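Local coordinates for adhesion and penetration protein autotransporter (Haemophilus influenzae, PDB 3SYJ), which promotes adherence to and invasion of host cells, associates with itself in bacterial aggregation, and is probably a serine protease, at residues A[151-159]-A[172-183]; A[187-197]-A[248-256]. One frame throughout, in Å; residues are numbered along the deposited sequence.

Interaction 1 (A[151-159]-A[172-183]); sequences RVRIGSGRQ and AGAYHYLTAGNT
At the edge of the Tyr175 ring sits Ser156 OG, 3.5 Å from Tyr175 CD1 and itself hydrogen-bonded to Asn57 O; one ring face carries Ala174 CB, offset toward the rim. Tyr177 is engaged differently. Its ring runs nearly parallel to the Gln159 amide, the planes 7° apart, while Gln159 CG approaches obliquely to 3.7 Å from Tyr177 CZ. This ring also meets that of His600, and its hydroxyl is hydrogen-bonded to Tyr9. A bend in the Gln159 chain at chi2 (-72°) carries OE1 to Thr179, whose OG1 donates to it over 2.8 Å; Gly1 N is a second partner of OE1, and Gln159 NE2 bonds weakly to Tyr177 O. Water 1 lies in the plane of the Arg153 guanidinium, accepting from NH1 and donating to Thr179 OG1, whereas NH2 forms a salt bridge with Asp217. On the other face of the strand pair, Ile154 CB lies 3.7 Å from Ala180 CB. The backbones of 151-155 and 179-182 form an antiparallel ladder, with Thr179 N to Gly155 O at 2.9 Å. Beyond it, Tyr175 N reaches Ser156 O over 2.7 Å. The pair belongs to a seven-stranded antiparallel sheet, consistent with one of the two beta-barrels of a chymotrypsin-like PA-clan protease; the side chain of Tyr175, in the loop before strand 179-182, lies about 6 Å from that of Ser218, the active-site serine by similarity.

Interaction 2 (A[187-197]-A[248-256]); sequences RGAGNGYSYLG and ENGFQLVRK
Leu196 and Phe251 cross at about a right angle on one face of the strand pair, the leucine methyl CD1 coming obliquely to the phenyl ring at 3.6 Å from Phe251 CE2. Phe251 CG is turned beside its own backbone N (chi1 -65°), which also brings the ring edge-on to the carbonyl oxygen of Ser194, lying in the ring plane. Farther along, Leu253 sets its branch point against the chain at the turn, with CG 3.6 Å from Tyr193 N. The opposite face holds Tyr195, whose ring comes obliquely against the backbone of Gly250; Tyr195 CD1 and Gly250 CA are only 3.3 Å apart. Tyr193 instead has CG wedged between its backbone N and carbonyl carbon (chi1 74°), and this folds the ring back over Gly190 N within the type II turn from Gly190 to Tyr193. At the far end, the extended Glu248 meets an Arg187 chain bent at chi2 and chi3. The resulting salt bridge, 2.9 Å from Arg187 NH1 to Glu248 OE2, comes in at the guanidinium edge with the carboxylate turned 85° to it, while the carbonyl carbon of Gly197 covers the centre of one guanidinium face. Gly192 O accepts both Leu253 N, from above the carbonyl plane, and water 4, which Arg255 NE also grips. Backbone bonds of Ser194 with Phe251 and Leu196 with Asn249 join the strands antiparallel. Strand 193-196 lies between 186-190 and 249-253; strand 231-238 flanks the other side of 249-253, with backbone bonds between Gln252 and Ile237 and between Gly250 and Arg239 just beyond that strand, and Arg255 occupies the N-cap position just before helix 256-266.

In the fold
Interactions 1 and 2 follow one another along the chain, their centres 18 Å apart, and strand 179-182 of the first leads directly into strand 186-190 of the second. Both belong to one seven-stranded antiparallel sheet, in which the pairs 179-182/151-155 and 249-253/193-196 are separated by strands 221-226 and 231-238. Although distant in strand order, they touch: Leu196 CD1 packs 3.5 Å from Thr183 OG1 and 3.9 Å from Arg151 CD. The sheet therefore curls round on itself, consistent with a barrel of the chymotrypsin-like type. Ser218, the active-site residue by similarity, shortly precedes strand 221-226, which neighbours 151-155, in this protease domain of the passenger, ahead of its beta-helix.

Interaction 1 (A[151-159]-A[172-183])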
ATOM      1  N   ARG A 151     -54.595  13.571  24.447  1.00 16.57           N
ATOM      2  CA  ARG A 151     -55.874  13.886  23.827  1.00 16.19           C
ATOM      3  C   ARG A 151     -55.669  15.082  22.902  1.00 19.15           C
ATOM      4  O   ARG A 151     -55.025  16.055  23.293  1.00 20.40           O
ATOM      5  CB  ARG A 151     -56.936  14.203  24.890  1.00 14.48           C
ATOM      6  CG  ARG A 151     -58.249  13.477  24.650  1.00 20.94           C
ATOM      7  CD  ARG A 151     -59.467  14.207  25.182  1.00 17.13           C
ATOM      8  NE  ARG A 151     -59.806  13.885  26.563  1.00 25.29           N
ATOM      9  CZ  ARG A 151     -60.993  13.432  26.972  1.00 22.93           C
ATOM     10  NH1 ARG A 151     -61.973  13.223  26.111  1.00 18.22           N
ATOM     11  NH2 ARG A 151     -61.201  13.192  28.255  1.00 28.32           N
ATOM     12  N   VAL A 152     -56.202  15.015  21.680  1.00 13.46           N
ATOM     13  CA  VAL A 152     -56.032  16.105  20.715  1.00 12.58           C
ATOM     14  C   VAL A 152     -57.308  16.388  19.910  1.00 14.96           C
ATOM     15  O   VAL A 152     -58.220  15.560  19.868  1.00 15.57           O
ATOM     16  CB  VAL A 152     -54.886  15.817  19.725  1.00 12.54           C
ATOM     17  CG1 VAL A 152     -53.582  15.581  20.463  1.00 12.47           C
ATOM     18  CG2 VAL A 152     -55.225  14.616  18.864  1.00 12.48           C
ATOM     19  N   ARG A 153     -57.370  17.563  19.285  1.00 12.45           N
ATOM     20  CA  ARG A 153     -58.475  17.916  18.390  1.00 12.82           C
ATOM     21  C   ARG A 153     -57.964  18.733  17.207  1.00 12.91           C
ATOM     22  O   ARG A 153     -56.823  19.199  17.195  1.00 12.76           O
ATOM     23  CB  ARG A 153     -59.591  18.683  19.123  1.00 12.81           C
ATOM     24  CG  ARG A 153     -59.244  20.129  19.518  1.00 14.74           C
ATOM     25  CD  ARG A 153     -60.505  20.988  19.713  1.00 11.70           C
ATOM     26  NE  ARG A 153     -61.262  21.101  18.464  1.00 13.50           N
ATOM     27  CZ  ARG A 153     -61.061  22.034  17.535  1.00 19.38           C
ATOM     28  NH1 ARG A 153     -60.139  22.976  17.715  1.00 16.96           N
ATOM     29  NH2 ARG A 153     -61.795  22.038  16.423  1.00 17.74           N
ATOM     30  N   ILE A 154     -58.810  18.915  16.207  1.00 11.52           N
ATOM     31  CA  ILE A 154     -58.375  19.563  14.989  1.00 11.39           C
ATOM     32  C   ILE A 154     -59.603  20.057  14.256  1.00 11.36           C
ATOM     33  O   ILE A 154     -60.641  19.396  14.269  1.00 15.35           O
ATOM     34  CB  ILE A 154     -57.585  18.574  14.105  1.00 13.45           C
ATOM     35  CG1 ILE A 154     -57.162  19.242  12.788  1.00 12.39           C
ATOM     36  CG2 ILE A 154     -58.414  17.316  13.853  1.00 12.56           C
ATOM     37  CD1 ILE A 154     -56.279  18.382  11.903  1.00 11.81           C
ATOM     38  N   GLY A 155     -59.500  21.217  13.619  1.00 12.70           N
ATOM     39  CA  GLY A 155     -60.637  21.763  12.892  1.00 14.31           C
ATOM     40  C   GLY A 155     -60.317  22.981  12.048  1.00 14.34           C
ATOM     41  O   GLY A 155     -59.199  23.495  12.074  1.00 13.08           O
ATOM     42  N   SER A 156     -61.304  23.453  11.293  1.00 13.02           N
ATOM     43  CA  SER A 156     -61.094  24.618  10.449  1.00 16.77           C
ATOM     44  C   SER A 156     -62.080  25.744  10.751  1.00 17.96           C
ATOM     45  O   SER A 156     -62.266  26.646   9.940  1.00 15.33           O
ATOM     46  CB  SER A 156     -61.177  24.223   8.977  1.00 19.85           C
ATOM     47  OG  SER A 156     -62.500  23.862   8.626  1.00 17.37           O
ATOM     48  N   GLY A 157     -62.712  25.694  11.915  1.00 15.65           N
ATOM     49  CA  GLY A 157     -63.633  26.746  12.305  1.00 19.77           C
ATOM     50  C   GLY A 157     -62.969  28.112  12.413  1.00 19.21           C
ATOM     51  O   GLY A 157     -61.745  28.220  12.379  1.00 18.28           O
ATOM     52  N   ARG A 158     -63.775  29.161  12.529  1.00 21.84           N
ATOM     53  CA  ARG A 158     -63.245  30.511  12.696  1.00 21.64           C
ATOM     54  C   ARG A 158     -61.989  30.525  13.556  1.00 15.37           C
ATOM     55  O   ARG A 158     -61.964  29.959  14.653  1.00 14.82           O
ATOM     56  CB  ARG A 158     -64.295  31.419  13.318  1.00 23.22           C
ATOM     57  CG  ARG A 158     -65.504  31.602  12.450  1.00 26.41           C
ATOM     58  CD  ARG A 158     -66.471  32.572  13.083  1.00 37.90           C
ATOM     59  NE  ARG A 158     -67.439  33.051  12.106  1.00 48.44           N
ATOM     60  CZ  ARG A 158     -68.575  33.664  12.419  1.00 56.10           C
ATOM     61  NH1 ARG A 158     -68.890  33.865  13.694  1.00 47.58           N
ATOM     62  NH2 ARG A 158     -69.397  34.070  11.456  1.00 53.66           N
ATOM     63  N   GLN A 159     -60.948  31.177  13.057  1.00 13.37           N
ATOM     64  CA  GLN A 159     -59.648  31.130  13.714  1.00 16.91           C
ATOM     65  C   GLN A 159     -59.355  32.400  14.522  1.00 16.88           C
ATOM     66  O   GLN A 159     -59.448  33.512  14.005  1.00 17.60           O
ATOM     67  CB  GLN A 159     -58.534  30.861  12.688  1.00 15.29           C
ATOM     68  CG  GLN A 159     -58.769  29.663  11.771  1.00 15.33           C
ATOM     69  CD  GLN A 159     -58.617  28.305  12.463  1.00 17.68           C
ATOM     70  OE1 GLN A 159     -58.338  28.219  13.665  1.00 13.23           O
ATOM     71  NE2 GLN A 159     -58.802  27.231  11.692  1.00 17.13           N
ATOM     72  N   ALA A 172     -58.863  34.489  10.703  1.00 16.37           N
ATOM     73  CA  ALA A 172     -59.427  33.892   9.493  1.00 20.94           C
ATOM     74  C   ALA A 172     -60.884  33.449   9.669  1.00 21.20           C
ATOM     75  O   ALA A 172     -61.304  33.077  10.765  1.00 19.29           O
ATOM     76  CB  ALA A 172     -58.571  32.725   9.019  1.00 16.45           C
ATOM     77  N   GLY A 173     -61.646  33.492   8.581  1.00 17.08           N
ATOM     78  CA  GLY A 173     -62.998  32.962   8.580  1.00 22.00           C
ATOM     79  C   GLY A 173     -62.973  31.443   8.657  1.00 22.88           C
ATOM     80  O   GLY A 173     -61.901  30.836   8.595  1.00 19.97           O
ATOM     81  N   ALA A 174     -64.144  30.829   8.795  1.00 14.94           N
ATOM     82  CA  ALA A 174     -64.231  29.379   8.911  1.00 19.12           C
ATOM     83  C   ALA A 174     -63.889  28.729   7.589  1.00 21.58           C
ATOM     84  O   ALA A 174     -64.033  29.348   6.539  1.00 25.12           O
ATOM     85  CB  ALA A 174     -65.614  28.957   9.346  1.00 19.09           C
ATOM     86  N   TYR A 175     -63.430  27.480   7.658  1.00 19.87           N
ATOM     87  CA  TYR A 175     -63.197  26.649   6.480  1.00 17.66           C
ATOM     88  C   TYR A 175     -62.119  27.184   5.546  1.00 18.08           C
ATOM     89  O   TYR A 175     -62.177  26.949   4.351  1.00 23.44           O
ATOM     90  CB  TYR A 175     -64.496  26.431   5.698  1.00 17.75           C
ATOM     91  CG  TYR A 175     -65.673  26.059   6.570  1.00 17.87           C
ATOM     92  CD1 TYR A 175     -65.575  25.039   7.505  1.00 16.96           C
ATOM     93  CD2 TYR A 175     -66.884  26.724   6.460  1.00 18.79           C
ATOM     94  CE1 TYR A 175     -66.644  24.698   8.306  1.00 18.06           C
ATOM     95  CE2 TYR A 175     -67.965  26.388   7.265  1.00 13.17           C
ATOM     96  CZ  TYR A 175     -67.834  25.375   8.180  1.00 17.30           C
ATOM     97  OH  TYR A 175     -68.899  25.028   8.978  1.00 25.16           O
ATOM     98  N   HIS A 176     -61.132  27.885   6.090  1.00 22.09           N
ATOM     99  CA  HIS A 176     -60.011  28.366   5.288  1.00 22.16           C
ATOM    100  C   HIS A 176     -58.823  27.425   5.429  1.00 19.88           C
ATOM    101  O   HIS A 176     -58.161  27.108   4.452  1.00 25.00           O
ATOM    102  CB  HIS A 176     -59.583  29.770   5.719  1.00 22.75           C
ATOM    103  CG  HIS A 176     -60.491  30.862   5.244  1.00 29.99           C
ATOM    104  ND1 HIS A 176     -60.019  32.030   4.682  1.00 39.63           N
ATOM    105  CD2 HIS A 176     -61.841  30.972   5.261  1.00 27.55           C
ATOM    106  CE1 HIS A 176     -61.039  32.810   4.369  1.00 39.41           C
ATOM    107  NE2 HIS A 176     -62.156  32.189   4.709  1.00 36.91           N
ATOM    108  N   TYR A 177     -58.544  27.002   6.659  1.00 16.73           N
ATOM    109  CA  TYR A 177     -57.450  26.076   6.925  1.00 15.75           C
ATOM    110  C   TYR A 177     -57.610  25.374   8.280  1.00 17.85           C
ATOM    111  O   TYR A 177     -58.500  25.703   9.074  1.00 16.53           O
ATOM    112  CB  TYR A 177     -56.094  26.791   6.842  1.00 18.55           C
ATOM    113  CG  TYR A 177     -55.985  27.976   7.787  1.00 17.76           C
ATOM    114  CD1 TYR A 177     -55.655  27.792   9.124  1.00 15.87           C
ATOM    115  CD2 TYR A 177     -56.235  29.264   7.343  1.00 16.94           C
ATOM    116  CE1 TYR A 177     -55.572  28.865   9.996  1.00 16.40           C
ATOM    117  CE2 TYR A 177     -56.155  30.336   8.193  1.00 20.10           C
ATOM    118  CZ  TYR A 177     -55.823  30.133   9.519  1.00 16.93           C
ATOM    119  OH  TYR A 177     -55.751  31.215  10.361  1.00 20.13           O
ATOM    120  N   LEU A 178     -56.744  24.396   8.528  1.00 15.61           N
ATOM    121  CA  LEU A 178     -56.814  23.600   9.745  1.00 15.22           C
ATOM    122  C   LEU A 178     -55.903  24.154  10.830  1.00 14.52           C
ATOM    123  O   LEU A 178     -54.803  24.619  10.546  1.00 12.05           O
ATOM    124  CB  LEU A 178     -56.404  22.156   9.448  1.00 13.03           C
ATOM    125  CG  LEU A 178     -57.293  21.378   8.477  1.00 14.77           C
ATOM    126  CD1 LEU A 178     -56.552  20.159   7.987  1.00 12.27           C
ATOM    127  CD2 LEU A 178     -58.621  20.991   9.125  1.00 12.14           C
ATOM    128  N   THR A 179     -56.368  24.105  12.073  1.00 12.98           N
ATOM    129  CA  THR A 179     -55.499  24.322  13.225  1.00 12.04           C
ATOM    130  C   THR A 179     -55.765  23.200  14.201  1.00 13.73           C
ATOM    131  O   THR A 179     -56.840  22.602  14.178  1.00 13.69           O
ATOM    132  CB  THR A 179     -55.757  25.663  13.937  1.00 14.35           C
ATOM    133  OG1 THR A 179     -57.133  25.750  14.329  1.00 15.48           O
ATOM    134  CG2 THR A 179     -55.411  26.824  13.029  1.00 13.93           C
ATOM    135  N   ALA A 180     -54.796  22.914  15.065  1.00 10.93           N
ATOM    136  CA  ALA A 180     -54.910  21.770  15.955  1.00 11.29           C
ATOM    137  C   ALA A 180     -53.956  21.883  17.138  1.00 11.53           C
ATOM    138  O   ALA A 180     -53.105  22.760  17.178  1.00 13.53           O
ATOM    139  CB  ALA A 180     -54.652  20.482  15.185  1.00 10.39           C
ATOM    140  N   GLY A 181     -54.102  20.983  18.102  1.00 12.98           N
ATOM    141  CA  GLY A 181     -53.213  20.932  19.256  1.00 12.75           C
ATOM    142  C   GLY A 181     -53.786  19.891  20.191  1.00 12.53           C
ATOM    143  O   GLY A 181     -54.715  19.187  19.807  1.00 15.71           O
ATOM    144  N   ASN A 182     -53.264  19.767  21.402  1.00 13.77           N
ATOM    145  CA  ASN A 182     -53.960  18.927  22.375  1.00 15.45           C
ATOM    146  C   ASN A 182     -55.257  19.609  22.814  1.00 15.28           C
ATOM    147  O   ASN A 182     -55.432  20.809  22.596  1.00 17.06           O
ATOM    148  CB  ASN A 182     -53.079  18.534  23.567  1.00 10.84           C
ATOM    149  CG  ASN A 182     -52.525  19.727  24.319  1.00 17.52           C
ATOM    150  OD1 ASN A 182     -51.455  20.236  23.996  1.00 15.86           O
ATOM    151  ND2 ASN A 182     -53.241  20.159  25.354  1.00 17.21           N
ATOM    152  N   THR A 183     -56.183  18.853  23.391  1.00 15.81           N
ATOM    153  CA  THR A 183     -57.430  19.454  23.860  1.00 17.08           C
ATOM    154  C   THR A 183     -57.211  20.180  25.182  1.00 16.45           C
ATOM    155  O   THR A 183     -56.169  20.028  25.825  1.00 17.44           O
ATOM    156  CB  THR A 183     -58.531  18.406  24.071  1.00 12.74           C
ATOM    157  OG1 THR A 183     -58.198  17.567  25.187  1.00 14.60           O
ATOM    158  CG2 THR A 183     -58.688  17.557  22.827  1.00 12.92           C
TER
HETATM  159  O   HOH W   1     -59.818  24.550  15.311  1.00 16.12           O
HETATM  160  O   HOH W   2     -60.425  28.260   8.849  1.00 16.66           O
HETATM  161  O   HOH W   3     -66.859  32.500   8.866  1.00 25.21           O

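Interaction 2 (A[187-197]-A[248-256])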
ATOM      1  N   ARG A 187     -63.357  18.538  31.855  1.00 24.54           N
ATOM      2  CA  ARG A 187     -64.219  19.503  32.515  1.00 28.45           C
ATOM      3  C   ARG A 187     -65.660  19.008  32.633  1.00 33.66           C
ATOM      4  O   ARG A 187     -66.602  19.764  32.383  1.00 39.19           O
ATOM      5  CB  ARG A 187     -64.211  20.810  31.718  1.00 32.38           C
ATOM      6  CG  ARG A 187     -64.372  22.068  32.538  1.00 35.94           C
ATOM      7  CD  ARG A 187     -63.014  22.628  32.928  1.00 38.70           C
ATOM      8  NE  ARG A 187     -62.955  24.097  32.966  1.00 49.88           N
ATOM      9  CZ  ARG A 187     -63.680  24.932  32.215  1.00 50.53           C
ATOM     10  NH1 ARG A 187     -64.556  24.477  31.326  1.00 51.48           N
ATOM     11  NH2 ARG A 187     -63.520  26.245  32.352  1.00 42.53           N
ATOM     12  N   GLY A 188     -65.848  17.749  33.002  1.00 23.84           N
ATOM     13  CA  GLY A 188     -67.197  17.248  33.184  1.00 35.30           C
ATOM     14  C   GLY A 188     -67.718  16.421  32.024  1.00 38.63           C
ATOM     15  O   GLY A 188     -67.650  16.831  30.856  1.00 34.92           O
ATOM     16  N   ALA A 189     -68.261  15.256  32.352  1.00 34.09           N
ATOM     17  CA  ALA A 189     -68.682  14.303  31.339  1.00 33.65           C
ATOM     18  C   ALA A 189     -69.775  13.380  31.863  1.00 34.78           C
ATOM     19  O   ALA A 189     -69.891  13.152  33.066  1.00 32.69           O
ATOM     20  CB  ALA A 189     -67.484  13.497  30.861  1.00 28.63           C
ATOM     21  N   GLY A 190     -70.578  12.852  30.946  1.00 32.70           N
ATOM     22  CA  GLY A 190     -71.669  11.972  31.310  1.00 33.58           C
ATOM     23  C   GLY A 190     -71.989  10.991  30.200  1.00 37.00           C
ATOM     24  O   GLY A 190     -71.115  10.623  29.417  1.00 30.15           O
ATOM     25  N   ASN A 191     -73.247  10.570  30.132  1.00 37.24           N
ATOM     26  CA  ASN A 191     -73.668   9.595  29.141  1.00 32.45           C
ATOM     27  C   ASN A 191     -73.755  10.216  27.754  1.00 31.82           C
ATOM     28  O   ASN A 191     -74.664  10.997  27.467  1.00 29.64           O
ATOM     29  CB  ASN A 191     -75.007   8.968  29.540  1.00 35.77           C
ATOM     30  CG  ASN A 191     -75.260   7.631  28.848  1.00 51.30           C
ATOM     31  OD1 ASN A 191     -76.387   7.330  28.443  1.00 54.16           O
ATOM     32  ND2 ASN A 191     -74.209   6.823  28.709  1.00 40.02           N
ATOM     33  N   GLY A 192     -72.796   9.871  26.903  1.00 32.22           N
ATOM     34  CA  GLY A 192     -72.808  10.302  25.516  1.00 29.60           C
ATOM     35  C   GLY A 192     -72.076  11.597  25.220  1.00 26.48           C
ATOM     36  O   GLY A 192     -72.126  12.096  24.093  1.00 27.24           O
ATOM     37  N   TYR A 193     -71.386  12.146  26.215  1.00 26.86           N
ATOM     38  CA  TYR A 193     -70.775  13.460  26.046  1.00 27.95           C
ATOM     39  C   TYR A 193     -69.564  13.712  26.939  1.00 27.72           C
ATOM     40  O   TYR A 193     -69.325  13.008  27.915  1.00 26.32           O
ATOM     41  CB  TYR A 193     -71.813  14.555  26.294  1.00 27.67           C
ATOM     42  CG  TYR A 193     -72.161  14.725  27.763  1.00 36.91           C
ATOM     43  CD1 TYR A 193     -71.428  15.584  28.577  1.00 31.18           C
ATOM     44  CD2 TYR A 193     -73.217  14.025  28.336  1.00 33.45           C
ATOM     45  CE1 TYR A 193     -71.739  15.744  29.915  1.00 34.79           C
ATOM     46  CE2 TYR A 193     -73.536  14.177  29.679  1.00 32.67           C
ATOM     47  CZ  TYR A 193     -72.791  15.037  30.463  1.00 38.72           C
ATOM     48  OH  TYR A 193     -73.101  15.190  31.795  1.00 33.75           O
ATOM     49  N   SER A 194     -68.806  14.737  26.582  1.00 25.79           N
ATOM     50  CA  SER A 194     -67.699  15.200  27.394  1.00 24.76           C
ATOM     51  C   SER A 194     -67.478  16.687  27.107  1.00 27.18           C
ATOM     52  O   SER A 194     -67.641  17.143  25.972  1.00 23.53           O
ATOM     53  CB  SER A 194     -66.441  14.384  27.097  1.00 25.17           C
ATOM     54  OG  SER A 194     -65.402  14.670  28.022  1.00 23.83           O
ATOM     55  N   TYR A 195     -67.149  17.443  28.149  1.00 28.49           N
ATOM     56  CA  TYR A 195     -66.790  18.848  27.998  1.00 25.78           C
ATOM     57  C   TYR A 195     -65.300  19.022  28.280  1.00 25.55           C
ATOM     58  O   TYR A 195     -64.772  18.478  29.250  1.00 24.71           O
ATOM     59  CB  TYR A 195     -67.605  19.728  28.955  1.00 27.81           C
ATOM     60  CG  TYR A 195     -69.030  19.988  28.517  1.00 24.58           C
ATOM     61  CD1 TYR A 195     -69.312  20.903  27.515  1.00 26.51           C
ATOM     62  CD2 TYR A 195     -70.094  19.331  29.119  1.00 24.89           C
ATOM     63  CE1 TYR A 195     -70.615  21.150  27.113  1.00 25.92           C
ATOM     64  CE2 TYR A 195     -71.400  19.569  28.726  1.00 23.18           C
ATOM     65  CZ  TYR A 195     -71.658  20.479  27.722  1.00 31.49           C
ATOM     66  OH  TYR A 195     -72.958  20.728  27.323  1.00 29.98           O
ATOM     67  N   LEU A 196     -64.624  19.775  27.423  1.00 21.46           N
ATOM     68  CA  LEU A 196     -63.227  20.105  27.644  1.00 20.53           C
ATOM     69  C   LEU A 196     -63.075  21.614  27.552  1.00 23.97           C
ATOM     70  O   LEU A 196     -63.655  22.260  26.673  1.00 23.42           O
ATOM     71  CB  LEU A 196     -62.333  19.409  26.617  1.00 19.15           C
ATOM     72  CG  LEU A 196     -62.554  17.912  26.381  1.00 22.24           C
ATOM     73  CD1 LEU A 196     -61.691  17.408  25.227  1.00 18.45           C
ATOM     74  CD2 LEU A 196     -62.298  17.090  27.655  1.00 20.97           C
ATOM     75  N   GLY A 197     -62.300  22.184  28.460  1.00 24.10           N
ATOM     76  CA  GLY A 197     -62.204  23.628  28.543  1.00 24.20           C
ATOM     77  C   GLY A 197     -61.137  24.085  29.504  1.00 22.58           C
ATOM     78  O   GLY A 197     -60.656  23.322  30.333  1.00 20.68           O
ATOM     79  N   GLU A 248     -64.036  26.830  26.070  1.00 35.03           N
ATOM     80  CA  GLU A 248     -64.653  25.551  26.437  1.00 38.75           C
ATOM     81  C   GLU A 248     -65.529  24.923  25.335  1.00 30.71           C
ATOM     82  O   GLU A 248     -66.167  25.627  24.554  1.00 30.30           O
ATOM     83  CB  GLU A 248     -65.438  25.705  27.741  1.00 37.87           C
ATOM     84  CG  GLU A 248     -66.083  24.439  28.238  1.00 35.46           C
ATOM     85  CD  GLU A 248     -67.234  24.740  29.174  1.00 59.01           C
ATOM     86  OE1 GLU A 248     -68.092  25.574  28.797  1.00 52.00           O
ATOM     87  OE2 GLU A 248     -67.275  24.153  30.280  1.00 53.72           O
ATOM     88  N   ASN A 249     -65.560  23.593  25.281  1.00 25.37           N
ATOM     89  CA  ASN A 249     -66.322  22.905  24.234  1.00 23.87           C
ATOM     90  C   ASN A 249     -66.998  21.617  24.695  1.00 22.80           C
ATOM     91  O   ASN A 249     -66.450  20.869  25.503  1.00 23.10           O
ATOM     92  CB  ASN A 249     -65.431  22.592  23.024  1.00 22.96           C
ATOM     93  CG  ASN A 249     -64.849  23.831  22.384  1.00 22.30           C
ATOM     94  OD1 ASN A 249     -65.556  24.597  21.727  1.00 23.79           O
ATOM     95  ND2 ASN A 249     -63.545  24.025  22.552  1.00 22.79           N
ATOM     96  N   GLY A 250     -68.188  21.356  24.162  1.00 20.87           N
ATOM     97  CA  GLY A 250     -68.858  20.089  24.396  1.00 28.06           C
ATOM     98  C   GLY A 250     -68.648  19.141  23.230  1.00 27.83           C
ATOM     99  O   GLY A 250     -68.626  19.566  22.071  1.00 28.44           O
ATOM    100  N   PHE A 251     -68.497  17.857  23.537  1.00 25.50           N
ATOM    101  CA  PHE A 251     -68.278  16.837  22.520  1.00 21.33           C
ATOM    102  C   PHE A 251     -69.303  15.733  22.630  1.00 23.07           C
ATOM    103  O   PHE A 251     -69.589  15.250  23.722  1.00 27.16           O
ATOM    104  CB  PHE A 251     -66.878  16.235  22.661  1.00 19.07           C
ATOM    105  CG  PHE A 251     -65.786  17.213  22.390  1.00 19.23           C
ATOM    106  CD1 PHE A 251     -65.306  17.386  21.107  1.00 17.41           C
ATOM    107  CD2 PHE A 251     -65.266  17.994  23.412  1.00 22.50           C
ATOM    108  CE1 PHE A 251     -64.313  18.296  20.847  1.00 21.18           C
ATOM    109  CE2 PHE A 251     -64.268  18.913  23.162  1.00 20.26           C
ATOM    110  CZ  PHE A 251     -63.791  19.067  21.875  1.00 20.75           C
ATOM    111  N   GLN A 252     -69.854  15.333  21.493  1.00 21.22           N
ATOM    112  CA  GLN A 252     -70.662  14.124  21.438  1.00 28.10           C
ATOM    113  C   GLN A 252     -69.736  12.921  21.231  1.00 23.19           C
ATOM    114  O   GLN A 252     -69.011  12.857  20.237  1.00 21.81           O
ATOM    115  CB  GLN A 252     -71.673  14.217  20.299  1.00 23.41           C
ATOM    116  CG  GLN A 252     -72.750  15.255  20.529  1.00 26.04           C
ATOM    117  CD  GLN A 252     -73.612  14.925  21.720  1.00 24.28           C
ATOM    118  OE1 GLN A 252     -73.572  15.614  22.734  1.00 32.38           O
ATOM    119  NE2 GLN A 252     -74.390  13.861  21.610  1.00 26.14           N
ATOM    120  N   LEU A 253     -69.745  11.984  22.175  1.00 21.53           N
ATOM    121  CA  LEU A 253     -68.910  10.791  22.066  1.00 22.96           C
ATOM    122  C   LEU A 253     -69.282   9.981  20.822  1.00 22.16           C
ATOM    123  O   LEU A 253     -70.415  10.045  20.356  1.00 20.07           O
ATOM    124  CB  LEU A 253     -69.026   9.929  23.329  1.00 24.50           C
ATOM    125  CG  LEU A 253     -68.601  10.587  24.650  1.00 26.55           C
ATOM    126  CD1 LEU A 253     -68.736   9.601  25.800  1.00 30.97           C
ATOM    127  CD2 LEU A 253     -67.181  11.126  24.587  1.00 24.05           C
ATOM    128  N   VAL A 254     -68.326   9.235  20.272  1.00 24.25           N
ATOM    129  CA  VAL A 254     -68.601   8.458  19.063  1.00 24.69           C
ATOM    130  C   VAL A 254     -69.440   7.235  19.399  1.00 24.35           C
ATOM    131  O   VAL A 254     -69.322   6.676  20.492  1.00 27.62           O
ATOM    132  CB  VAL A 254     -67.311   8.026  18.335  1.00 21.31           C
ATOM    133  CG1 VAL A 254     -66.606   9.246  17.741  1.00 18.80           C
ATOM    134  CG2 VAL A 254     -66.395   7.260  19.286  1.00 17.67           C
ATOM    135  N   ARG A 255     -70.269   6.815  18.448  1.00 21.93           N
ATOM    136  CA  ARG A 255     -71.242   5.756  18.692  1.00 24.48           C
ATOM    137  C   ARG A 255     -70.952   4.484  17.890  1.00 24.39           C
ATOM    138  O   ARG A 255     -71.411   4.322  16.768  1.00 21.95           O
ATOM    139  CB  ARG A 255     -72.652   6.292  18.442  1.00 21.77           C
ATOM    140  CG  ARG A 255     -72.900   7.577  19.236  1.00 24.32           C
ATOM    141  CD  ARG A 255     -74.266   8.194  18.996  1.00 24.91           C
ATOM    142  NE  ARG A 255     -74.335   9.541  19.559  1.00 23.20           N
ATOM    143  CZ  ARG A 255     -75.237  10.451  19.211  1.00 23.91           C
ATOM    144  NH1 ARG A 255     -76.157  10.158  18.310  1.00 25.23           N
ATOM    145  NH2 ARG A 255     -75.216  11.655  19.760  1.00 26.10           N
ATOM    146  N   LYS A 256     -70.186   3.583  18.495  1.00 25.18           N
ATOM    147  CA  LYS A 256     -69.712   2.374  17.834  1.00 24.93           C
ATOM    148  C   LYS A 256     -70.849   1.407  17.484  1.00 27.12           C
ATOM    149  O   LYS A 256     -70.808   0.744  16.450  1.00 24.51           O
ATOM    150  CB  LYS A 256     -68.695   1.680  18.739  1.00 27.82           C
ATOM    151  CG  LYS A 256     -67.955   0.513  18.119  1.00 26.68           C
ATOM    152  CD  LYS A 256     -66.583   0.941  17.632  1.00 36.54           C
ATOM    153  CE  LYS A 256     -65.605  -0.230  17.621  1.00 45.93           C
ATOM    154  NZ  LYS A 256     -65.344  -0.765  18.992  1.00 42.64           N
TER
HETATM  155  O   HOH W   4     -72.630  10.767  21.797  1.00 23.87           O